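PDB 6NP3: aminoglycoside N(3)-acetyltransferase from Enterobacter cloacae, which catalyses transfer of an acetyl group from acetyl-CoA to the 3-amino group of 2-deoxystreptamine antibiotics such as gentamicin, probably conferring resistance to them. Local coordinates for residues 86-94 / 106-117. Numbering follows the deposited sequence. Where two conformers were deposited one is given.
Sequences AFDPDHAPA and RTYPGCRRSAHP. Unlike the reference sequence in segment 106-117: Ser114 (reference Thr).
Arg113 reaches into the bend of segment 86-94 and grips backbone carbonyls there. Arg113 NH1 donates to Ala92 O at 2.7 Å, within both the carbonyl and the guanidinium planes (N-H...O 151°), and more weakly to Pro89 O at 3.0 Å; NH2 adds a second weak bond to Ala92 O. With CG anti to the backbone N (chi1 178°), the side chain leaves the strand toward the bend, where Arg113 CG passes 3.7 Å from Pro89 CB, then bends at chi2. O of Ser61, a residue of the gentamicin pocket, accepts from NH2, and Ser120 OG bonds NE, fixing the guanidinium's rotation. Its plane stands nearly perpendicular (86°) to the Phe87 ring, whose CZ edge lies against one guanidinium face. Pro117 closes this tight end: its CA sits 3.8 Å from the Phe87 ring centroid, almost on the normal, a CH-pi contact, while Trp62 meets Phe87 edge-to-face. Arg113 belongs to strand 112-113, which pairs antiparallel with 121-124 at one edge of the seven-stranded mixed sheet; the contact thus fastens the long loop between helices 78-83 and 101-106 to that edge. Within the bend, Asp88 OD1 accepts from Asp90 N in an Asx turn, and Asp88 O receives both His91 N and Ala92 N. Toward solvent the fit slackens. Arg106, in helix 101-106, lays one guanidinium face over Ala92 O and the other against Thr107 CG2. Arg106 NH1 makes a long, weak bond to Asp90 O (3.4 Å) and donates to a water that in turn donates to Pro89 O; the stronger partner of Arg106 is Glu103, salt-bridged to NH2, whose carboxylate also accepts from Ala94 N.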
loop_
_atom_site.group_PDB
_atom_site.type_symbol
_atom_site.label_atom_id
_atom_site.label_comp_id
_atom_site.label_asym_id
_atom_site.label_seq_id
_atom_site.Cartn_x
_atom_site.Cartn_y
_atom_site.Cartn_z
ATOM N N ALA A 86 11.677 18.859 -1.846
ATOM C CA ALA A 86 11.848 17.654 -2.648
ATOM C C ALA A 86 11.659 16.402 -1.798
ATOM O O ALA A 86 12.022 16.365 -0.618
ATOM C CB ALA A 86 13.235 17.607 -3.282
ATOM N N PHE A 87 11.047 15.375 -2.399
ATOM C CA PHE A 87 10.914 14.080 -1.735
ATOM C C PHE A 87 12.289 13.482 -1.490
ATOM O O PHE A 87 13.050 13.240 -2.430
ATOM C CB PHE A 87 10.075 13.130 -2.585
ATOM C CG PHE A 87 9.910 11.753 -1.986
ATOM C CD1 PHE A 87 9.161 11.559 -0.840
ATOM C CD2 PHE A 87 10.470 10.648 -2.603
ATOM C CE1 PHE A 87 8.992 10.308 -0.321
ATOM C CE2 PHE A 87 10.285 9.370 -2.055
ATOM C CZ PHE A 87 9.544 9.233 -0.936
ATOM N N ASP A 88 12.610 13.246 -0.233
ATOM C CA ASP A 88 13.884 12.636 0.133
ATOM C C ASP A 88 13.553 11.305 0.790
ATOM O O ASP A 88 13.029 11.298 1.919
ATOM C CB ASP A 88 14.628 13.544 1.111
ATOM C CG ASP A 88 16.001 13.024 1.452
ATOM O OD1 ASP A 88 16.241 11.814 1.238
ATOM O OD2 ASP A 88 16.827 13.824 1.948
ATOM N N PRO A 89 13.775 10.170 0.109
ATOM C CA PRO A 89 13.279 8.891 0.640
ATOM C C PRO A 89 13.855 8.541 1.994
ATOM O O PRO A 89 13.199 7.840 2.777
ATOM C CB PRO A 89 13.697 7.878 -0.440
ATOM C CG PRO A 89 14.764 8.552 -1.239
ATOM C CD PRO A 89 14.394 10.006 -1.223
ATOM N N ASP A 90 15.055 9.036 2.313
ATOM C CA ASP A 90 15.670 8.706 3.590
ATOM C C ASP A 90 15.047 9.465 4.755
ATOM O O ASP A 90 15.194 9.037 5.907
ATOM C CB ASP A 90 17.185 8.967 3.550
ATOM C CG ASP A 90 17.908 8.103 2.520
ATOM O OD1 ASP A 90 17.597 6.898 2.416
ATOM O OD2 ASP A 90 18.808 8.624 1.825
ATOM N N HIS A 91 14.371 10.586 4.490
ATOM C CA HIS A 91 13.891 11.458 5.557
ATOM C C HIS A 91 12.405 11.771 5.517
ATOM O O HIS A 91 11.865 12.211 6.534
ATOM C CB HIS A 91 14.689 12.764 5.554
ATOM C CG HIS A 91 16.156 12.545 5.767
ATOM N ND1 HIS A 91 17.059 12.458 4.729
ATOM C CD2 HIS A 91 16.862 12.309 6.898
ATOM C CE1 HIS A 91 18.267 12.233 5.218
ATOM N NE2 HIS A 91 18.172 12.137 6.530
ATOM N N ALA A 92 11.720 11.519 4.421
ATOM C CA ALA A 92 10.331 11.944 4.281
ATOM C C ALA A 92 9.420 11.073 5.137
ATOM O O ALA A 92 9.376 9.851 4.934
ATOM C CB ALA A 92 9.937 11.840 2.807
ATOM N N PRO A 93 8.644 11.627 6.055
ATOM C CA PRO A 93 7.757 10.777 6.853
ATOM C C PRO A 93 6.595 10.199 6.053
ATOM O O PRO A 93 6.161 10.745 5.033
ATOM C CB PRO A 93 7.256 11.705 7.967
ATOM C CG PRO A 93 7.619 13.087 7.539
ATOM C CD PRO A 93 8.731 13.012 6.565
ATOM N N ALA A 94 6.103 9.064 6.536
ATOM C CA ALA A 94 4.965 8.388 5.940
ATOM C C ALA A 94 3.702 9.236 6.081
ATOM O O ALA A 94 3.600 10.121 6.941
ATOM C CB ALA A 94 4.776 7.037 6.636
ATOM N N ARG A 106 8.901 2.278 7.922
ATOM C CA ARG A 106 9.843 2.898 7.008
ATOM C C ARG A 106 11.143 3.318 7.691
ATOM O O ARG A 106 12.177 3.392 7.024
ATOM C CB ARG A 106 9.187 4.056 6.252
ATOM C CG ARG A 106 9.037 5.334 7.034
ATOM C CD ARG A 106 10.113 6.348 6.667
ATOM N NE ARG A 106 9.985 7.546 7.482
ATOM C CZ ARG A 106 10.961 8.415 7.681
ATOM N NH1 ARG A 106 12.102 8.272 7.030
ATOM N NH2 ARG A 106 10.762 9.455 8.476
ATOM N N THR A 107 11.125 3.585 8.998
ATOM C CA THR A 107 12.346 3.916 9.736
ATOM C C THR A 107 13.089 2.695 10.275
ATOM O O THR A 107 14.127 2.851 10.934
ATOM C CB THR A 107 12.031 4.886 10.890
ATOM O OG1 THR A 107 11.042 4.319 11.751
ATOM C CG2 THR A 107 11.569 6.232 10.353
ATOM N N TYR A 108 12.596 1.493 10.030
ATOM C CA TYR A 108 13.288 0.306 10.508
ATOM C C TYR A 108 14.656 0.205 9.844
ATOM O O TYR A 108 14.795 0.449 8.639
ATOM C CB TYR A 108 12.466 -0.931 10.167
ATOM C CG TYR A 108 12.945 -2.167 10.864
ATOM C CD1 TYR A 108 12.629 -2.376 12.197
ATOM C CD2 TYR A 108 13.717 -3.117 10.203
ATOM C CE1 TYR A 108 13.066 -3.487 12.864
ATOM C CE2 TYR A 108 14.155 -4.247 10.869
ATOM C CZ TYR A 108 13.814 -4.414 12.194
ATOM O OH TYR A 108 14.241 -5.530 12.871
ATOM N N PRO A 109 15.700 -0.157 10.584
ATOM C CA PRO A 109 17.023 -0.228 9.959
ATOM C C PRO A 109 17.044 -1.194 8.784
ATOM O O PRO A 109 16.574 -2.324 8.871
ATOM C CB PRO A 109 17.932 -0.693 11.100
ATOM C CG PRO A 109 17.206 -0.305 12.339
ATOM C CD PRO A 109 15.744 -0.468 12.021
ATOM N N GLY A 110 17.595 -0.732 7.679
ATOM C CA GLY A 110 17.662 -1.514 6.471
ATOM C C GLY A 110 16.445 -1.433 5.570
ATOM O O GLY A 110 16.480 -2.011 4.479
ATOM N N CYS A 111 15.362 -0.784 6.009
ATOM C CA CYS A 111 14.194 -0.620 5.154
ATOM C C CYS A 111 14.613 0.112 3.890
ATOM O O CYS A 111 15.391 1.071 3.934
ATOM C CB CYS A 111 13.107 0.162 5.892
ATOM S SG CYS A 111 11.572 0.194 5.064
ATOM N N ARG A 112 14.098 -0.338 2.754
ATOM C CA ARG A 112 14.274 0.372 1.508
ATOM C C ARG A 112 12.986 1.106 1.159
ATOM O O ARG A 112 11.888 0.704 1.557
ATOM C CB ARG A 112 14.639 -0.608 0.401
ATOM C CG ARG A 112 15.876 -1.417 0.690
ATOM C CD ARG A 112 17.129 -0.570 0.835
ATOM N NE ARG A 112 18.287 -1.451 0.736
ATOM C CZ ARG A 112 19.000 -1.629 -0.371
ATOM N NH1 ARG A 112 18.710 -0.955 -1.477
ATOM N NH2 ARG A 112 20.023 -2.468 -0.364
ATOM N N ARG A 113 13.119 2.182 0.390
ATOM C CA ARG A 113 11.994 3.067 0.102
ATOM C C ARG A 113 11.905 3.350 -1.387
ATOM O O ARG A 113 12.918 3.674 -2.013
ATOM C CB ARG A 113 12.171 4.397 0.854
ATOM C CG ARG A 113 11.099 5.468 0.639
ATOM C CD ARG A 113 10.150 5.438 1.769
ATOM N NE ARG A 113 9.104 6.454 1.865
ATOM C CZ ARG A 113 9.139 7.517 2.661
ATOM N NH1 ARG A 113 10.231 7.816 3.383
ATOM N NH2 ARG A 113 8.042 8.277 2.738
ATOM N N SER A 114 10.699 3.270 -1.951
ATOM C CA SER A 114 10.554 3.518 -3.376
ATOM C C SER A 114 10.527 5.015 -3.675
ATOM O O SER A 114 10.198 5.846 -2.828
ATOM C CB SER A 114 9.337 2.806 -3.947
ATOM O OG SER A 114 8.142 3.540 -3.715
ATOM N N ALA A 115 10.821 5.325 -4.927
ATOM C CA ALA A 115 11.071 6.677 -5.402
ATOM C C ALA A 115 9.826 7.476 -5.767
ATOM O O ALA A 115 9.959 8.667 -6.068
ATOM C CB ALA A 115 11.982 6.592 -6.630
ATOM N N HIS A 116 8.659 6.870 -5.844
ATOM C CA HIS A 116 7.446 7.600 -6.192
ATOM C C HIS A 116 6.937 8.328 -4.963
ATOM O O HIS A 116 6.575 7.688 -3.972
ATOM C CB HIS A 116 6.415 6.608 -6.686
ATOM C CG HIS A 116 5.250 7.227 -7.359
ATOM N ND1 HIS A 116 4.435 8.165 -6.765
ATOM C CD2 HIS A 116 4.742 6.993 -8.590
ATOM C CE1 HIS A 116 3.476 8.480 -7.615
ATOM N NE2 HIS A 116 3.633 7.771 -8.721
ATOM N N PRO A 117 6.938 9.661 -4.967
ATOM C CA PRO A 117 6.690 10.352 -3.699
ATOM C C PRO A 117 5.299 10.126 -3.144
ATOM O O PRO A 117 5.143 9.962 -1.933
ATOM C CB PRO A 117 6.981 11.821 -4.031
ATOM C CG PRO A 117 7.925 11.770 -5.143
ATOM C CD PRO A 117 7.433 10.598 -5.988
HETATM O O HOH W 1 13.058 6.382 5.163
#